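Local atomic coordinates of 70 kDa protein (Xanthomonas sp., PDB entry 4B2N), a protein that oxidatively cleaves natural rubber (latex) as a processive oxygenase carrying two covalently attached c-type hemes. Residues G142-L154 against T162-Q175. Sequence-based numbering, arbitrary orientation.
Sequences GLYPAPFRNPYPL and TNGGSGQLPLGLIQ
The carbonyl oxygen of Asn163 is gripped by two nitrogens of the Arg149 guanidinium, with NH1 at 2.9 Å and NH2 at 2.6 Å from Asn163 O. Arginine suits the place because its extended chain, with CG anti to the backbone N (chi1 176°), carries the charged end from the loop to the type I' turn of 162-165. Pro151 CB lies over one face of that guanidinium, and a water joins Arg149 NE to the carbonyl oxygen of Gly165. Glycine is called for at 164 and 165: at their backbone angles a CB would press on the carbonyl oxygen of the residue before, and would also collide with Pro151 at the first and with Tyr152 O and Pro153 at the second.

The Gln168 amide works as a two-way clamp on the other segment's backbone. Its OE1 takes the N-H of Asn150 at 2.8 Å, almost straight at 170°, while NE2 donates a hydrogen bond to Phe148 O, which lies in the amide plane. A bend at chi2 (83°) turns the amide back so that both of its ends can bond the backbone of 142-154.

Tyr152 and Gly167 form the hydrogen-bonded pair of a short antiparallel ladder, and the bare CA of Gly167 sits over the Tyr152 ring, 4.0 Å from its centroid, as a CH-pi contact. Leu169 CD2 packs against Tyr152 CD2 at 3.6 Å. At the far end, Leu171 CD1 meets the partly exposed Phe148 at CE1, and Leu143 CD1 abuts Leu173 CG, both leucines buried.

Gln175 NE2 bridges Pro151 O and Gly164 O, while its OE1 accepts from Gly185 N. Gly172 lies about 8 Å from a bound heme c. Helix 114-118 packs on Leu169 and Leu173, helix 133-141 on Pro170, and strand 186-189 pairs with strand 173-174.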
loop_
_atom_site.group_PDB
_atom_site.type_symbol
_atom_site.label_atom_id
_atom_site.label_comp_id
_atom_site.label_asym_id
_atom_site.label_seq_id
_atom_site.Cartn_x
_atom_site.Cartn_y
_atom_site.Cartn_z
ATOM N N GLY A 142 -12.392 -1.753 -11.039
ATOM C CA GLY A 142 -11.994 -0.551 -10.324
ATOM C C GLY A 142 -10.611 -0.063 -10.711
ATOM O O GLY A 142 -9.848 0.410 -9.855
ATOM N N LEU A 143 -10.344 -0.072 -12.002
ATOM C CA LEU A 143 -9.064 0.399 -12.587
ATOM C C LEU A 143 -9.350 1.648 -13.466
ATOM O O LEU A 143 -10.465 2.244 -13.358
ATOM C CB LEU A 143 -8.431 -0.752 -13.427
ATOM C CG LEU A 143 -8.230 -2.013 -12.588
ATOM C CD1 LEU A 143 -7.667 -3.128 -13.461
ATOM C CD2 LEU A 143 -7.308 -1.731 -11.376
ATOM N N TYR A 144 -8.388 2.093 -14.275
ATOM C CA TYR A 144 -8.513 3.389 -15.006
ATOM C C TYR A 144 -7.855 3.229 -16.372
ATOM O O TYR A 144 -6.940 2.420 -16.510
ATOM C CB TYR A 144 -7.795 4.497 -14.241
ATOM C CG TYR A 144 -8.266 4.542 -12.810
ATOM C CD1 TYR A 144 -7.702 3.674 -11.869
ATOM C CD2 TYR A 144 -9.352 5.359 -12.432
ATOM C CE1 TYR A 144 -8.137 3.650 -10.556
ATOM C CE2 TYR A 144 -9.800 5.386 -11.110
ATOM C CZ TYR A 144 -9.226 4.457 -10.191
ATOM O OH TYR A 144 -9.651 4.416 -8.893
ATOM N N PRO A 145 -8.250 4.058 -17.359
ATOM C CA PRO A 145 -7.467 4.219 -18.587
ATOM C C PRO A 145 -6.083 4.678 -18.219
ATOM O O PRO A 145 -5.873 5.574 -17.370
ATOM C CB PRO A 145 -8.248 5.249 -19.444
ATOM C CG PRO A 145 -9.341 5.773 -18.571
ATOM C CD PRO A 145 -9.457 4.926 -17.298
ATOM N N ALA A 146 -5.128 3.947 -18.741
ATOM C CA ALA A 146 -3.737 4.204 -18.380
ATOM C C ALA A 146 -3.242 5.468 -19.064
ATOM O O ALA A 146 -3.651 5.764 -20.150
ATOM C CB ALA A 146 -2.863 2.993 -18.831
ATOM N N PRO A 147 -2.316 6.198 -18.417
ATOM C CA PRO A 147 -1.693 7.341 -19.047
ATOM C C PRO A 147 -0.454 6.949 -19.886
ATOM O O PRO A 147 0.258 7.821 -20.321
ATOM C CB PRO A 147 -1.238 8.189 -17.838
ATOM C CG PRO A 147 -0.941 7.156 -16.815
ATOM C CD PRO A 147 -1.741 5.913 -17.111
ATOM N N PHE A 148 -0.212 5.662 -20.110
ATOM C CA PHE A 148 0.836 5.252 -20.983
ATOM C C PHE A 148 0.271 4.125 -21.865
ATOM O O PHE A 148 -0.819 3.590 -21.580
ATOM C CB PHE A 148 2.074 4.751 -20.248
ATOM C CG PHE A 148 1.770 3.778 -19.141
ATOM C CD1 PHE A 148 1.557 4.258 -17.813
ATOM C CD2 PHE A 148 1.762 2.411 -19.386
ATOM C CE1 PHE A 148 1.277 3.340 -16.762
ATOM C CE2 PHE A 148 1.479 1.487 -18.331
ATOM C CZ PHE A 148 1.209 1.972 -17.057
ATOM N N ARG A 149 1.035 3.783 -22.882
ATOM C CA ARG A 149 0.631 2.693 -23.811
ATOM C C ARG A 149 0.944 1.413 -23.000
ATOM O O ARG A 149 2.066 1.258 -22.456
ATOM C CB ARG A 149 1.454 2.754 -25.095
ATOM C CG ARG A 149 1.167 1.625 -26.067
ATOM C CD ARG A 149 2.140 1.715 -27.225
ATOM N NE ARG A 149 1.913 0.523 -27.938
ATOM C CZ ARG A 149 2.717 -0.514 -27.890
ATOM N NH1 ARG A 149 3.887 -0.453 -27.238
ATOM N NH2 ARG A 149 2.336 -1.565 -28.587
ATOM N N ASN A 150 -0.070 0.560 -22.856
ATOM C CA ASN A 150 -0.008 -0.566 -21.910
ATOM C C ASN A 150 -0.518 -1.750 -22.721
ATOM O O ASN A 150 -1.654 -2.124 -22.639
ATOM C CB ASN A 150 -0.916 -0.223 -20.738
ATOM C CG ASN A 150 -0.826 -1.278 -19.590
ATOM O OD1 ASN A 150 -1.748 -1.337 -18.720
ATOM N ND2 ASN A 150 0.178 -2.119 -19.607
ATOM N N PRO A 151 0.331 -2.329 -23.573
ATOM C CA PRO A 151 -0.237 -3.173 -24.671
ATOM C C PRO A 151 -0.473 -4.649 -24.307
ATOM O O PRO A 151 0.162 -5.207 -23.384
ATOM C CB PRO A 151 0.848 -3.040 -25.769
ATOM C CG PRO A 151 2.126 -2.960 -25.004
ATOM C CD PRO A 151 1.790 -2.123 -23.740
ATOM N N TYR A 152 -1.357 -5.302 -25.063
ATOM C CA TYR A 152 -1.462 -6.768 -24.972
ATOM C C TYR A 152 -1.799 -7.268 -26.379
ATOM O O TYR A 152 -2.323 -6.493 -27.164
ATOM C CB TYR A 152 -2.544 -7.183 -23.975
ATOM C CG TYR A 152 -3.976 -7.082 -24.460
ATOM C CD1 TYR A 152 -4.594 -8.228 -25.117
ATOM C CD2 TYR A 152 -4.726 -5.909 -24.259
ATOM C CE1 TYR A 152 -5.938 -8.168 -25.532
ATOM C CE2 TYR A 152 -6.053 -5.873 -24.656
ATOM C CZ TYR A 152 -6.635 -7.003 -25.267
ATOM O OH TYR A 152 -7.929 -7.007 -25.657
ATOM N N PRO A 153 -1.429 -8.541 -26.705
ATOM C CA PRO A 153 -1.667 -8.946 -28.105
ATOM C C PRO A 153 -3.097 -9.476 -28.303
ATOM O O PRO A 153 -3.598 -10.281 -27.491
ATOM C CB PRO A 153 -0.657 -10.110 -28.292
ATOM C CG PRO A 153 -0.602 -10.735 -26.910
ATOM C CD PRO A 153 -0.613 -9.544 -25.974
ATOM N N LEU A 154 -3.742 -8.997 -29.361
ATOM C CA LEU A 154 -5.011 -9.562 -29.839
ATOM C C LEU A 154 -4.712 -10.965 -30.349
ATOM O O LEU A 154 -3.557 -11.238 -30.724
ATOM C CB LEU A 154 -5.560 -8.674 -30.954
ATOM C CG LEU A 154 -5.737 -7.166 -30.640
ATOM C CD1 LEU A 154 -6.679 -6.596 -31.695
ATOM C CD2 LEU A 154 -6.268 -6.842 -29.246
ATOM N N THR A 162 5.095 -7.110 -32.469
ATOM C CA THR A 162 4.134 -6.063 -32.661
ATOM C C THR A 162 4.262 -5.116 -31.481
ATOM O O THR A 162 3.253 -4.568 -31.064
ATOM C CB THR A 162 2.682 -6.602 -32.688
ATOM O OG1 THR A 162 2.435 -7.473 -31.545
ATOM C CG2 THR A 162 2.388 -7.382 -33.980
ATOM N N ASN A 163 5.461 -4.955 -30.941
ATOM C CA ASN A 163 5.702 -4.038 -29.749
ATOM C C ASN A 163 4.714 -4.191 -28.584
ATOM O O ASN A 163 4.232 -3.188 -28.008
ATOM C CB ASN A 163 5.740 -2.591 -30.143
ATOM C CG ASN A 163 6.819 -2.319 -31.128
ATOM O OD1 ASN A 163 6.522 -1.974 -32.248
ATOM N ND2 ASN A 163 8.084 -2.517 -30.731
ATOM N N GLY A 164 4.377 -5.460 -28.294
ATOM C CA GLY A 164 3.485 -5.759 -27.207
ATOM C C GLY A 164 2.077 -6.104 -27.639
ATOM O O GLY A 164 1.321 -6.658 -26.881
ATOM N N GLY A 165 1.722 -5.760 -28.861
ATOM C CA GLY A 165 0.380 -6.038 -29.357
ATOM C C GLY A 165 -0.357 -4.738 -29.604
ATOM O O GLY A 165 0.097 -3.679 -29.170
ATOM N N SER A 166 -1.497 -4.813 -30.310
ATOM C CA SER A 166 -2.326 -3.639 -30.507
ATOM C C SER A 166 -3.481 -3.469 -29.523
ATOM O O SER A 166 -4.139 -2.423 -29.541
ATOM C CB SER A 166 -2.815 -3.617 -31.947
ATOM O OG SER A 166 -3.716 -4.680 -32.096
ATOM N N GLY A 167 -3.677 -4.390 -28.562
ATOM C CA GLY A 167 -4.675 -4.172 -27.515
ATOM C C GLY A 167 -4.072 -3.256 -26.419
ATOM O O GLY A 167 -2.857 -3.102 -26.362
ATOM N N GLN A 168 -4.936 -2.602 -25.630
ATOM C CA GLN A 168 -4.545 -1.755 -24.534
ATOM C C GLN A 168 -5.216 -2.278 -23.270
ATOM O O GLN A 168 -6.449 -2.533 -23.256
ATOM C CB GLN A 168 -4.996 -0.273 -24.818
ATOM C CG GLN A 168 -4.909 0.711 -23.622
ATOM C CD GLN A 168 -3.490 1.255 -23.468
ATOM O OE1 GLN A 168 -2.536 0.794 -24.168
ATOM N NE2 GLN A 168 -3.298 2.117 -22.447
ATOM N N LEU A 169 -4.448 -2.258 -22.174
ATOM C CA LEU A 169 -4.927 -2.641 -20.888
ATOM C C LEU A 169 -5.118 -1.428 -20.008
ATOM O O LEU A 169 -4.392 -0.449 -20.168
ATOM C CB LEU A 169 -3.890 -3.549 -20.146
ATOM C CG LEU A 169 -3.498 -4.843 -20.884
ATOM C CD1 LEU A 169 -2.136 -5.322 -20.363
ATOM C CD2 LEU A 169 -4.639 -5.851 -20.695
ATOM N N PRO A 170 -6.079 -1.489 -19.058
ATOM C CA PRO A 170 -6.172 -0.379 -18.090
ATOM C C PRO A 170 -4.982 -0.300 -17.174
ATOM O O PRO A 170 -4.261 -1.314 -16.974
ATOM C CB PRO A 170 -7.353 -0.789 -17.187
ATOM C CG PRO A 170 -8.165 -1.707 -17.980
ATOM C CD PRO A 170 -7.152 -2.479 -18.845
ATOM N N LEU A 171 -4.777 0.859 -16.531
ATOM C CA LEU A 171 -3.769 1.012 -15.525
ATOM C C LEU A 171 -4.050 -0.012 -14.474
ATOM O O LEU A 171 -5.193 -0.129 -14.031
ATOM C CB LEU A 171 -3.941 2.373 -14.876
ATOM C CG LEU A 171 -2.974 2.721 -13.765
ATOM C CD1 LEU A 171 -1.492 2.707 -14.176
ATOM C CD2 LEU A 171 -3.473 4.063 -13.175
ATOM N N GLY A 172 -3.066 -0.765 -14.038
ATOM C CA GLY A 172 -3.448 -1.785 -13.019
ATOM C C GLY A 172 -3.385 -3.206 -13.497
ATOM O O GLY A 172 -3.299 -4.138 -12.693
ATOM N N LEU A 173 -3.473 -3.380 -14.802
ATOM C CA LEU A 173 -3.191 -4.708 -15.381
ATOM C C LEU A 173 -1.963 -4.486 -16.233
ATOM O O LEU A 173 -1.683 -3.343 -16.695
ATOM C CB LEU A 173 -4.294 -5.254 -16.312
ATOM C CG LEU A 173 -5.648 -5.554 -15.615
ATOM C CD1 LEU A 173 -6.767 -5.969 -16.575
ATOM C CD2 LEU A 173 -5.522 -6.558 -14.446
ATOM N N ILE A 174 -1.263 -5.608 -16.499
ATOM C CA ILE A 174 -0.072 -5.518 -17.302
ATOM C C ILE A 174 0.154 -6.814 -18.053
ATOM O O ILE A 174 -0.118 -7.908 -17.538
ATOM C CB ILE A 174 1.182 -5.108 -16.414
ATOM C CG1 ILE A 174 2.349 -4.649 -17.305
ATOM C CG2 ILE A 174 1.590 -6.273 -15.456
ATOM C CD1 ILE A 174 3.608 -4.149 -16.552
ATOM N N GLN A 175 0.646 -6.678 -19.274
ATOM C CA GLN A 175 1.329 -7.776 -19.900
ATOM C C GLN A 175 2.854 -7.635 -19.628
ATOM O O GLN A 175 3.439 -8.485 -18.950
ATOM C CB GLN A 175 1.064 -7.845 -21.421
ATOM C CG GLN A 175 2.014 -8.804 -22.143
ATOM C CD GLN A 175 2.124 -8.641 -23.658
ATOM O OE1 GLN A 175 2.512 -9.585 -24.319
ATOM N NE2 GLN A 175 1.824 -7.449 -24.188
HETATM O O HOH W 1 -5.520 1.793 -20.452
HETATM O O HOH W 2 -0.554 -0.521 -28.818
HETATM O O HOH W 3 1.420 -4.350 -21.062
#